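Local structure of importin-95 (4XRI) at residues A[589-594]-A[633-638]; A[613-618]-A[623-628]; A[544-549]-A[595-600]; A[653-658]-A[672-677]. The protein probably acts as a nuclear import receptor of the importin beta family, carrying protein cargo into the nucleus and binding a small GTPase. The protein carries 2 engineered substitutions. One frame throughout, in Å; residues are numbered along the deposited sequence.

Contact 1 of 4, residues A[589-594]-A[633-638]; sequences VLQATV and ISALAN
Val594 and Gln591 pack against Ala635 and Leu636 in a buried, apolar helix-to-helix contact between helix 573-597 and helix 625-640, which are separated in the chain by helix 605-616. The two short segments run nearly parallel, their axes inclined by 10° and 8.8 Å apart at closest approach. Ala635 points its methyl at the other helix, and this small side chain is consistent with the close approach of the backbones. Val594 carries most of the contact. With chi1 at 172°, its CG1 lies opposite the backbone N and is brought up to the peptide group joining Ala635 to Leu636, 3.5 Å from Ala635 C. The same methyl meets Ala635 CB at 3.7 Å and reaches the tip of Leu636, with Val594 CG1 and Leu636 CD1 4.2 Å apart. One turn earlier, Gln591 adds only its aliphatic part, CG lying 4.0 Å from Ala635 CB, while its amide NE2 is hydrogen-bonded to Gln595 OE1 on its own helix. Ile608 of helix 605-616 touches both Val594 and Leu636, and Ile601 does likewise. The hydroxyl of Thr593 is turned back into its helix: OG1 donates to Leu590 O at 2.6 Å, and that carbonyl also accepts from Val594 N. Parallel packing of next-but-one helices is what stacks the layers of a HEAT-repeat solenoid. No hydrogen bond crosses between the segments, and their direct contact is apolar packing alone, which is consistent with layers able to shift slightly in a receptor known for flexibility.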
loop_
_atom_site.group_PDB
_atom_site.type_symbol
_atom_site.label_atom_id
_atom_site.label_comp_id
_atom_site.label_asym_id
_atom_site.label_seq_id
_atom_site.Cartn_x
_atom_site.Cartn_y
_atom_site.Cartn_z
ATOM N N VAL A 589 -21.454 9.995 -6.930
ATOM C CA VAL A 589 -22.145 10.197 -8.196
ATOM C C VAL A 589 -22.486 11.668 -8.394
ATOM O O VAL A 589 -22.287 12.217 -9.478
ATOM C CB VAL A 589 -23.441 9.365 -8.279
ATOM C CG1 VAL A 589 -24.145 9.626 -9.597
ATOM C CG2 VAL A 589 -23.135 7.884 -8.126
ATOM N N LEU A 590 -23.013 12.295 -7.344
ATOM C CA LEU A 590 -23.332 13.717 -7.385
ATOM C C LEU A 590 -22.104 14.532 -7.781
ATOM O O LEU A 590 -22.172 15.393 -8.662
ATOM C CB LEU A 590 -23.868 14.197 -6.034
ATOM C CG LEU A 590 -24.139 15.703 -5.964
ATOM C CD1 LEU A 590 -25.247 16.086 -6.933
ATOM C CD2 LEU A 590 -24.480 16.148 -4.549
ATOM N N GLN A 591 -20.983 14.241 -7.125
ATOM C CA GLN A 591 -19.709 14.884 -7.427
ATOM C C GLN A 591 -19.349 14.752 -8.906
ATOM O O GLN A 591 -18.867 15.703 -9.523
ATOM C CB GLN A 591 -18.598 14.286 -6.559
ATOM C CG GLN A 591 -17.224 14.902 -6.767
ATOM C CD GLN A 591 -16.139 14.167 -6.003
ATOM O OE1 GLN A 591 -16.421 13.428 -5.061
ATOM N NE2 GLN A 591 -14.891 14.357 -6.415
ATOM N N ALA A 592 -19.608 13.574 -9.466
ATOM C CA ALA A 592 -19.316 13.299 -10.869
ATOM C C ALA A 592 -20.148 14.183 -11.793
ATOM O O ALA A 592 -19.629 14.750 -12.756
ATOM C CB ALA A 592 -19.558 11.832 -11.183
ATOM N N THR A 593 -21.438 14.307 -11.488
ATOM C CA THR A 593 -22.336 15.122 -12.298
ATOM C C THR A 593 -21.987 16.601 -12.187
ATOM O O THR A 593 -22.095 17.345 -13.161
ATOM C CB THR A 593 -23.810 14.925 -11.893
ATOM O OG1 THR A 593 -23.988 15.302 -10.523
ATOM C CG2 THR A 593 -24.231 13.472 -12.079
ATOM N N VAL A 594 -21.571 17.026 -10.998
ATOM C CA VAL A 594 -21.188 18.417 -10.783
ATOM C C VAL A 594 -19.973 18.780 -11.630
ATOM O O VAL A 594 -19.992 19.770 -12.367
ATOM C CB VAL A 594 -20.878 18.708 -9.300
ATOM C CG1 VAL A 594 -20.286 20.101 -9.150
ATOM C CG2 VAL A 594 -22.138 18.568 -8.446
ATOM N N ILE A 633 -18.844 19.239 -2.348
ATOM C CA ILE A 633 -18.898 20.686 -2.172
ATOM C C ILE A 633 -17.735 21.360 -2.899
ATOM O O ILE A 633 -17.905 22.402 -3.539
ATOM C CB ILE A 633 -18.872 21.071 -0.681
ATOM C CG1 ILE A 633 -20.160 20.613 0.006
ATOM C CG2 ILE A 633 -18.703 22.575 -0.514
ATOM C CD1 ILE A 633 -20.165 20.827 1.501
ATOM N N SER A 634 -16.557 20.752 -2.800
ATOM C CA SER A 634 -15.378 21.229 -3.512
ATOM C C SER A 634 -15.640 21.290 -5.011
ATOM O O SER A 634 -15.254 22.249 -5.684
ATOM C CB SER A 634 -14.173 20.330 -3.230
ATOM O OG SER A 634 -13.095 20.633 -4.098
ATOM N N ALA A 635 -16.303 20.257 -5.521
ATOM C CA ALA A 635 -16.682 20.192 -6.928
ATOM C C ALA A 635 -17.607 21.348 -7.291
ATOM O O ALA A 635 -17.425 22.005 -8.317
ATOM C CB ALA A 635 -17.349 18.868 -7.236
ATOM N N LEU A 636 -18.586 21.603 -6.432
ATOM C CA LEU A 636 -19.557 22.662 -6.674
ATOM C C LEU A 636 -18.900 24.039 -6.654
ATOM O O LEU A 636 -19.261 24.920 -7.436
ATOM C CB LEU A 636 -20.684 22.607 -5.641
ATOM C CG LEU A 636 -21.841 23.558 -5.948
ATOM C CD1 LEU A 636 -22.542 23.128 -7.229
ATOM C CD2 LEU A 636 -22.821 23.638 -4.790
ATOM N N ALA A 637 -17.933 24.220 -5.762
ATOM C CA ALA A 637 -17.228 25.492 -5.666
ATOM C C ALA A 637 -16.395 25.741 -6.919
ATOM O O ALA A 637 -16.359 26.856 -7.436
ATOM C CB ALA A 637 -16.346 25.523 -4.419
ATOM N N ASN A 638 -15.725 24.697 -7.399
ATOM C CA ASN A 638 -14.915 24.783 -8.610
ATOM C C ASN A 638 -15.769 25.070 -9.837
ATOM O O ASN A 638 -15.330 25.740 -10.771
ATOM C CB ASN A 638 -14.127 23.489 -8.817
ATOM C CG ASN A 638 -13.352 23.480 -10.124
ATOM O OD1 ASN A 638 -12.223 23.966 -10.191
ATOM N ND2 ASN A 638 -13.953 22.917 -11.166
#

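Contact 2 of 4, residues A[613-618]-A[623-628]; sequences LQILST and SSVPEG
Ile615 and Leu616, near the end of helix 605-616, reach across to Val625 and Pro626 near the start of helix 625-640. Just before them, Gln614 supplies a backbone oxygen to the hydroxyl of Ser617. Ile615 points at the second helix, and its CG2, opposite the backbone N, meets Val625 CG1 at 3.6 Å; the two branched side chains lie nearly perpendicular. Leu616 starts out beside the contact, but its CD2 end comes nearer and lies 3.9 Å from Pro626 CA, on the backbone side of the proline and close to its CB. Here the chains are nearest, with 6.1 Å between Leu616 CA and Pro626 CA. Ser617 OG donates to Gln614 O at 2.7 Å from 36° above the carbonyl plane. Thr618 N then bonds to Ile615 O as the chain turns away. On the second segment, Ser623 OG accepts from Val625 N at 162°, a capping bond that steadies the start of the helix, while Ser624 OG is tied to Thr584 OG1 of helix 573-597. Two helices reversing direction through a short loop, with apolar residues clasped beside the turn, form the antiparallel hairpin from which HEAT-repeat solenoids are built.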
loop_
_atom_site.group_PDB
_atom_site.type_symbol
_atom_site.label_atom_id
_atom_site.label_comp_id
_atom_site.label_asym_id
_atom_site.label_seq_id
_atom_site.Cartn_x
_atom_site.Cartn_y
_atom_site.Cartn_z
ATOM N N LEU A 613 -25.334 20.108 3.480
ATOM C CA LEU A 613 -25.102 20.684 4.798
ATOM C C LEU A 613 -25.968 20.002 5.852
ATOM O O LEU A 613 -25.548 19.826 6.995
ATOM C CB LEU A 613 -25.367 22.191 4.789
ATOM C CG LEU A 613 -24.338 23.032 4.032
ATOM C CD1 LEU A 613 -24.582 24.520 4.254
ATOM C CD2 LEU A 613 -22.927 22.652 4.442
ATOM N N GLN A 614 -27.180 19.621 5.459
ATOM C CA GLN A 614 -28.079 18.889 6.346
ATOM C C GLN A 614 -27.501 17.527 6.712
ATOM O O GLN A 614 -27.681 17.045 7.831
ATOM C CB GLN A 614 -29.455 18.720 5.699
ATOM C CG GLN A 614 -30.358 19.932 5.848
ATOM C CD GLN A 614 -31.685 19.768 5.134
ATOM O OE1 GLN A 614 -31.773 19.099 4.106
ATOM N NE2 GLN A 614 -32.729 20.373 5.685
ATOM N N ILE A 615 -26.809 16.909 5.761
ATOM C CA ILE A 615 -26.166 15.625 6.000
ATOM C C ILE A 615 -24.984 15.796 6.953
ATOM O O ILE A 615 -24.773 14.972 7.843
ATOM C CB ILE A 615 -25.699 14.979 4.681
ATOM C CG1 ILE A 615 -26.908 14.513 3.869
ATOM C CG2 ILE A 615 -24.780 13.800 4.948
ATOM C CD1 ILE A 615 -26.555 13.957 2.513
ATOM N N LEU A 616 -24.237 16.883 6.776
ATOM C CA LEU A 616 -23.108 17.196 7.652
ATOM C C LEU A 616 -23.534 17.355 9.109
ATOM O O LEU A 616 -22.847 16.889 10.018
ATOM C CB LEU A 616 -22.402 18.475 7.188
ATOM C CG LEU A 616 -21.419 18.375 6.019
ATOM C CD1 LEU A 616 -20.704 19.705 5.820
ATOM C CD2 LEU A 616 -20.418 17.253 6.251
ATOM N N SER A 617 -24.669 18.012 9.324
ATOM C CA SER A 617 -25.141 18.313 10.673
ATOM C C SER A 617 -25.527 17.057 11.451
ATOM O O SER A 617 -25.673 17.099 12.672
ATOM C CB SER A 617 -26.335 19.269 10.619
ATOM O OG SER A 617 -27.449 18.658 9.991
ATOM N N THR A 618 -25.695 15.946 10.742
ATOM C CA THR A 618 -26.091 14.695 11.377
ATOM C C THR A 618 -24.987 13.650 11.356
ATOM O O THR A 618 -25.191 12.516 11.784
ATOM C CB THR A 618 -27.333 14.103 10.706
ATOM O OG1 THR A 618 -27.067 13.877 9.317
ATOM C CG2 THR A 618 -28.478 15.059 10.839
ATOM N N SER A 623 -16.782 7.996 10.197
ATOM C CA SER A 623 -17.694 7.952 9.064
ATOM C C SER A 623 -16.998 8.459 7.806
ATOM O O SER A 623 -16.191 9.386 7.862
ATOM C CB SER A 623 -18.949 8.780 9.354
ATOM O OG SER A 623 -19.806 8.826 8.228
ATOM N N SER A 624 -17.309 7.839 6.673
ATOM C CA SER A 624 -16.728 8.243 5.398
ATOM C C SER A 624 -17.560 9.344 4.752
ATOM O O SER A 624 -17.194 9.887 3.711
ATOM C CB SER A 624 -16.618 7.044 4.454
ATOM O OG SER A 624 -17.897 6.559 4.095
ATOM N N VAL A 625 -18.683 9.668 5.383
ATOM C CA VAL A 625 -19.661 10.587 4.807
ATOM C C VAL A 625 -19.227 12.060 4.746
ATOM O O VAL A 625 -19.403 12.695 3.708
ATOM C CB VAL A 625 -21.004 10.506 5.572
ATOM C CG1 VAL A 625 -21.980 11.541 5.048
ATOM C CG2 VAL A 625 -21.596 9.110 5.452
ATOM N N PRO A 626 -18.678 12.618 5.848
ATOM C CA PRO A 626 -18.309 14.036 5.744
ATOM C C PRO A 626 -17.278 14.301 4.652
ATOM O O PRO A 626 -17.308 15.352 4.012
ATOM C CB PRO A 626 -17.725 14.353 7.129
ATOM C CG PRO A 626 -18.301 13.340 8.036
ATOM C CD PRO A 626 -18.425 12.095 7.203
ATOM N N GLU A 627 -16.381 13.345 4.440
ATOM C CA GLU A 627 -15.341 13.481 3.430
ATOM C C GLU A 627 -15.937 13.475 2.026
ATOM O O GLU A 627 -15.500 14.225 1.155
ATOM C CB GLU A 627 -14.310 12.360 3.579
ATOM C CG GLU A 627 -13.103 12.496 2.675
ATOM C CD GLU A 627 -11.931 11.663 3.157
ATOM O OE1 GLU A 627 -10.971 11.474 2.381
ATOM O OE2 GLU A 627 -11.971 11.203 4.317
ATOM N N GLY A 628 -16.944 12.631 1.818
ATOM C CA GLY A 628 -17.637 12.564 0.547
ATOM C C GLY A 628 -18.427 13.830 0.279
ATOM O O GLY A 628 -18.472 14.321 -0.847
#

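Contact 3 of 4, residues A[544-549]-A[595-600]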
loop_
_atom_site.group_PDB
_atom_site.type_symbol
_atom_site.label_atom_id
_atom_site.label_comp_id
_atom_site.label_asym_id
_atom_site.label_seq_id
_atom_site.Cartn_x
_atom_site.Cartn_y
_atom_site.Cartn_z
ATOM N N ASP A 544 -23.231 15.262 -25.813
ATOM C CA ASP A 544 -24.588 14.895 -26.203
ATOM C C ASP A 544 -25.384 14.345 -25.020
ATOM O O ASP A 544 -26.616 14.314 -25.049
ATOM C CB ASP A 544 -24.565 13.865 -27.336
ATOM C CG ASP A 544 -24.331 14.494 -28.699
ATOM O OD1 ASP A 544 -24.737 13.884 -29.710
ATOM O OD2 ASP A 544 -23.742 15.595 -28.759
ATOM N N SER A 545 -24.671 13.916 -23.984
ATOM C CA SER A 545 -25.293 13.289 -22.823
ATOM C C SER A 545 -25.487 14.252 -21.652
ATOM O O SER A 545 -25.983 13.857 -20.597
ATOM C CB SER A 545 -24.456 12.095 -22.356
ATOM O OG SER A 545 -24.485 11.032 -23.291
ATOM N N LEU A 546 -25.098 15.511 -21.837
ATOM C CA LEU A 546 -25.100 16.479 -20.740
ATOM C C LEU A 546 -26.479 16.691 -20.115
ATOM O O LEU A 546 -26.601 16.798 -18.895
ATOM C CB LEU A 546 -24.547 17.820 -21.218
ATOM C CG LEU A 546 -23.027 17.882 -21.341
ATOM C CD1 LEU A 546 -22.576 19.297 -21.653
ATOM C CD2 LEU A 546 -22.367 17.375 -20.070
ATOM N N SER A 547 -27.511 16.747 -20.950
ATOM C CA SER A 547 -28.874 16.909 -20.459
ATOM C C SER A 547 -29.299 15.701 -19.630
ATOM O O SER A 547 -30.035 15.833 -18.650
ATOM C CB SER A 547 -29.834 17.125 -21.629
ATOM O OG SER A 547 -29.560 16.221 -22.685
ATOM N N ALA A 548 -28.819 14.526 -20.025
ATOM C CA ALA A 548 -29.078 13.296 -19.286
ATOM C C ALA A 548 -28.389 13.336 -17.923
ATOM O O ALA A 548 -28.974 12.952 -16.911
ATOM C CB ALA A 548 -28.616 12.080 -20.087
ATOM N N VAL A 549 -27.143 13.804 -17.907
ATOM C CA VAL A 549 -26.386 13.992 -16.670
ATOM C C VAL A 549 -27.109 14.948 -15.725
ATOM O O VAL A 549 -27.170 14.723 -14.514
ATOM C CB VAL A 549 -24.969 14.541 -16.955
ATOM C CG1 VAL A 549 -24.252 14.896 -15.659
ATOM C CG2 VAL A 549 -24.165 13.538 -17.756
ATOM N N GLN A 595 -18.922 17.970 -11.521
ATOM C CA GLN A 595 -17.701 18.176 -12.299
ATOM C C GLN A 595 -17.968 18.122 -13.800
ATOM O O GLN A 595 -17.440 18.934 -14.562
ATOM C CB GLN A 595 -16.636 17.136 -11.936
ATOM C CG GLN A 595 -16.040 17.302 -10.551
ATOM C CD GLN A 595 -14.840 16.399 -10.319
ATOM O OE1 GLN A 595 -14.739 15.737 -9.285
ATOM N NE2 GLN A 595 -13.922 16.375 -11.280
ATOM N N ARG A 596 -18.795 17.168 -14.212
ATOM C CA ARG A 596 -19.082 16.970 -15.626
ATOM C C ARG A 596 -19.904 18.122 -16.204
ATOM O O ARG A 596 -19.704 18.524 -17.349
ATOM C CB ARG A 596 -19.818 15.650 -15.847
ATOM C CG ARG A 596 -19.942 15.271 -17.311
ATOM C CD ARG A 596 -18.575 15.202 -17.970
ATOM N NE ARG A 596 -18.674 15.084 -19.424
ATOM C CZ ARG A 596 -18.675 16.115 -20.263
ATOM N NH1 ARG A 596 -18.580 17.353 -19.798
ATOM N NH2 ARG A 596 -18.771 15.908 -21.572
ATOM N N LEU A 597 -20.835 18.649 -15.416
ATOM C CA LEU A 597 -21.709 19.715 -15.891
ATOM C C LEU A 597 -21.018 21.073 -15.801
ATOM O O LEU A 597 -21.318 21.975 -16.584
ATOM C CB LEU A 597 -23.015 19.733 -15.093
ATOM C CG LEU A 597 -24.032 18.646 -15.445
ATOM C CD1 LEU A 597 -25.206 18.657 -14.476
ATOM C CD2 LEU A 597 -24.526 18.807 -16.879
ATOM N N ASP A 598 -20.085 21.199 -14.856
ATOM C CA ASP A 598 -19.389 22.457 -14.591
ATOM C C ASP A 598 -20.389 23.585 -14.342
ATOM O O ASP A 598 -21.259 23.462 -13.484
ATOM C CB ASP A 598 -18.450 22.815 -15.747
ATOM C CG ASP A 598 -17.376 23.808 -15.338
ATOM O OD1 ASP A 598 -17.022 23.842 -14.143
ATOM O OD2 ASP A 598 -16.892 24.559 -16.210
ATOM N N LYS A 599 -20.265 24.671 -15.103
ATOM C CA LYS A 599 -21.094 25.863 -14.920
ATOM C C LYS A 599 -22.593 25.580 -15.002
ATOM O O LYS A 599 -23.401 26.285 -14.397
ATOM C CB LYS A 599 -20.724 26.919 -15.963
ATOM C CG LYS A 599 -19.320 27.474 -15.823
ATOM C CD LYS A 599 -19.237 28.475 -14.688
ATOM C CE LYS A 599 -17.830 29.020 -14.549
ATOM N NZ LYS A 599 -17.335 29.587 -15.834
ATOM N N GLU A 600 -22.955 24.545 -15.750
ATOM C CA GLU A 600 -24.358 24.226 -15.990
ATOM C C GLU A 600 -25.059 23.661 -14.753
ATOM O O GLU A 600 -26.276 23.478 -14.752
ATOM C CB GLU A 600 -24.477 23.235 -17.148
ATOM C CG GLU A 600 -23.819 23.708 -18.437
ATOM C CD GLU A 600 -24.338 25.056 -18.895
ATOM O OE1 GLU A 600 -25.566 25.272 -18.842
ATOM O OE2 GLU A 600 -23.516 25.905 -19.299
#
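The first turn of helix 546-567 meets the last turn of helix 573-597, the backbones coming closest at Leu546 and Leu597, whose CA atoms are 6.7 Å apart. Leu546 sends CD2 over one face of the Arg596 guanidinium, 3.8 Å from Arg596 NH1 and displaced toward the rim of the group, with the leucine side chain set roughly square to that of the arginine. Arg596 reaches this place because its chain bends at chi2 (57°), which turns the flat group across the leucine; NH2 is then gripped by Ala541 O and Asn543 OD1, which helps to set the rotation of the group. These two helices follow each other in the chain and form an antiparallel hairpin of the HEAT-repeat solenoid, closed here at the end away from their connecting loop. Leu597 fills the space between them: its CD2 lies 3.5 Å from Leu546 O and 4.1 Å from Leu546 CD2, while its CG is 3.8 Å from Val549 CG1, the two side chains running antiparallel alongside one another. Shortening Leu597 to an alanine is likely to leave Val549 CG1 and Leu546 CD2 without their apolar partner and open a gap between the helix ends. Helix 573-597 stops directly after this leucine, where Asp598 turns the chain out of it.

Contact 4 of 4, residues A[653-658]-A[672-677]; sequences PFLYNA and IGLVSD
No flat group joins in the touch that Leu655 makes with Leu674 and Val675; the aromatic rings of segment 653-658 are turned to other partners, Phe654 lying against Leu613 and Leu616 of helix 605-616 and Tyr656 placing its OH in a hydrogen bond with Asn692 ND2. Neither ring therefore offers a face or an edge to segment 672-677. The contact itself is borne by the fork of Leu655. With CG anti to the backbone N (chi1 -179°), the branch point is carried toward helix 665-682 and the two methyls part over consecutive residues: CD1 approaches Leu674 CB at 3.7 Å, and CD2 approaches Val675 CG2 at 4.2 Å, both pairs meeting at a slant. Leu674 offers the root of its side chain to Leu655, while its outer end turns to the preceding helix 625-640, with Leu674 CD1 3.8 Å from Ser634 CA. All three touching residues are buried, and no hydrogen bond links the segments, so the match is purely one of apolar shape. Around them the interior continues on several sides: Phe630 of helix 625-640 touches both Leu655 and Leu674, Phe693 of helix 690-701 touches both Leu655 and Val675, and Cys717 of helix 711-725 meets Val675. The hairpin of helices 648-660 and 665-682 is thus held between the preceding and following helices of the all-helical solenoid.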
loop_
_atom_site.group_PDB
_atom_site.type_symbol
_atom_site.label_atom_id
_atom_site.label_comp_id
_atom_site.label_asym_id
_atom_site.label_seq_id
_atom_site.Cartn_x
_atom_site.Cartn_y
_atom_site.Cartn_z
ATOM N N PRO A 653 -18.746 27.857 8.737
ATOM C CA PRO A 653 -18.593 27.258 10.072
ATOM C C PRO A 653 -18.339 25.747 10.053
ATOM O O PRO A 653 -17.594 25.249 10.899
ATOM C CB PRO A 653 -19.933 27.575 10.747
ATOM C CG PRO A 653 -20.383 28.822 10.088
ATOM C CD PRO A 653 -19.977 28.665 8.654
ATOM N N PHE A 654 -18.944 25.031 9.112
ATOM C CA PHE A 654 -18.673 23.604 8.966
ATOM C C PHE A 654 -17.225 23.385 8.549
ATOM O O PHE A 654 -16.555 22.477 9.038
ATOM C CB PHE A 654 -19.614 22.967 7.943
ATOM C CG PHE A 654 -21.031 22.832 8.419
ATOM C CD1 PHE A 654 -21.437 21.705 9.114
ATOM C CD2 PHE A 654 -21.962 23.823 8.161
ATOM C CE1 PHE A 654 -22.742 21.572 9.548
ATOM C CE2 PHE A 654 -23.268 23.697 8.590
ATOM C CZ PHE A 654 -23.659 22.571 9.288
ATOM N N LEU A 655 -16.751 24.231 7.642
ATOM C CA LEU A 655 -15.377 24.166 7.165
ATOM C C LEU A 655 -14.391 24.466 8.290
ATOM O O LEU A 655 -13.393 23.761 8.454
ATOM C CB LEU A 655 -15.172 25.141 6.005
ATOM C CG LEU A 655 -13.780 25.163 5.371
ATOM C CD1 LEU A 655 -13.359 23.761 4.973
ATOM C CD2 LEU A 655 -13.758 26.094 4.167
ATOM N N TYR A 656 -14.680 25.513 9.059
ATOM C CA TYR A 656 -13.867 25.879 10.215
ATOM C C TYR A 656 -13.719 24.712 11.187
ATOM O O TYR A 656 -12.622 24.414 11.656
ATOM C CB TYR A 656 -14.479 27.074 10.955
ATOM C CG TYR A 656 -14.543 28.353 10.155
ATOM C CD1 TYR A 656 -13.647 28.602 9.123
ATOM C CD2 TYR A 656 -15.504 29.316 10.436
ATOM C CE1 TYR A 656 -13.706 29.776 8.391
ATOM C CE2 TYR A 656 -15.573 30.491 9.712
ATOM C CZ TYR A 656 -14.673 30.715 8.693
ATOM O OH TYR A 656 -14.739 31.885 7.972
ATOM N N ASN A 657 -14.835 24.057 11.479
ATOM C CA ASN A 657 -14.862 22.982 12.462
ATOM C C ASN A 657 -14.054 21.775 12.010
ATOM O O ASN A 657 -13.381 21.130 12.813
ATOM C CB ASN A 657 -16.303 22.568 12.751
ATOM C CG ASN A 657 -16.450 21.892 14.095
ATOM O OD1 ASN A 657 -16.626 20.676 14.177
ATOM N ND2 ASN A 657 -16.366 22.679 15.164
ATOM N N ALA A 658 -14.125 21.477 10.717
ATOM C CA ALA A 658 -13.333 20.399 10.139
ATOM C C ALA A 658 -11.849 20.746 10.197
ATOM O O ALA A 658 -11.010 19.889 10.477
ATOM C CB ALA A 658 -13.765 20.128 8.706
ATOM N N ILE A 672 -8.524 21.367 4.656
ATOM C CA ILE A 672 -7.428 22.203 4.181
ATOM C C ILE A 672 -7.460 22.300 2.660
ATOM O O ILE A 672 -7.250 23.368 2.091
ATOM C CB ILE A 672 -6.068 21.655 4.636
ATOM C CG1 ILE A 672 -6.006 21.611 6.164
ATOM C CG2 ILE A 672 -4.938 22.504 4.076
ATOM C CD1 ILE A 672 -4.824 20.826 6.699
ATOM N N GLY A 673 -7.737 21.172 2.014
ATOM C CA GLY A 673 -7.882 21.127 0.572
ATOM C C GLY A 673 -9.066 21.966 0.126
ATOM O O GLY A 673 -9.032 22.601 -0.929
ATOM N N LEU A 674 -10.120 21.974 0.936
ATOM C CA LEU A 674 -11.309 22.767 0.636
ATOM C C LEU A 674 -11.012 24.262 0.691
ATOM O O LEU A 674 -11.570 25.039 -0.083
ATOM C CB LEU A 674 -12.447 22.423 1.601
ATOM C CG LEU A 674 -13.642 21.671 1.011
ATOM C CD1 LEU A 674 -14.274 22.475 -0.117
ATOM C CD2 LEU A 674 -13.222 20.291 0.522
ATOM N N VAL A 675 -10.140 24.665 1.611
ATOM C CA VAL A 675 -9.753 26.069 1.719
ATOM C C VAL A 675 -9.017 26.500 0.459
ATOM O O VAL A 675 -9.239 27.594 -0.062
ATOM C CB VAL A 675 -8.861 26.335 2.948
ATOM C CG1 VAL A 675 -8.469 27.808 3.009
ATOM C CG2 VAL A 675 -9.584 25.927 4.222
ATOM N N SER A 676 -8.142 25.625 -0.027
ATOM C CA SER A 676 -7.447 25.857 -1.288
ATOM C C SER A 676 -8.443 25.980 -2.434
ATOM O O SER A 676 -8.345 26.889 -3.258
ATOM C CB SER A 676 -6.452 24.732 -1.579
ATOM O OG SER A 676 -5.267 24.896 -0.820
ATOM N N ASP A 677 -9.402 25.059 -2.474
ATOM C CA ASP A 677 -10.448 25.071 -3.491
ATOM C C ASP A 677 -11.233 26.379 -3.477
ATOM O O ASP A 677 -11.411 27.014 -4.515
ATOM C CB ASP A 677 -11.406 23.894 -3.290
ATOM C CG ASP A 677 -10.751 22.560 -3.559
ATOM O OD1 ASP A 677 -9.880 22.499 -4.450
ATOM O OD2 ASP A 677 -11.108 21.573 -2.880
#

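How the contacts relate
All four contacts belong to one run of the solenoid. Contacts 1 and 4 lie in its core: contact 4 has every touching residue buried, and contact 1 all but Gln591. Contacts 2 and 3, at helix ends, are only partly buried, and contact 3 alone brings in a charged group. Contacts 2, 3 and 4 each pair consecutive helices, whereas contact 1 joins helices in successive layers. Helix 573-597 serves contacts 1 and 3, where Thr593 CB meets Val549 CG1 at 3.8 Å, and helix 625-640 serves contacts 1 and 2. Between contacts 1 and 4 a polar tie is added, a probable hydrogen bond of 2.5 Å between Ser634 OG and Asp677 OD2. Contacts 2 and 3 do not touch.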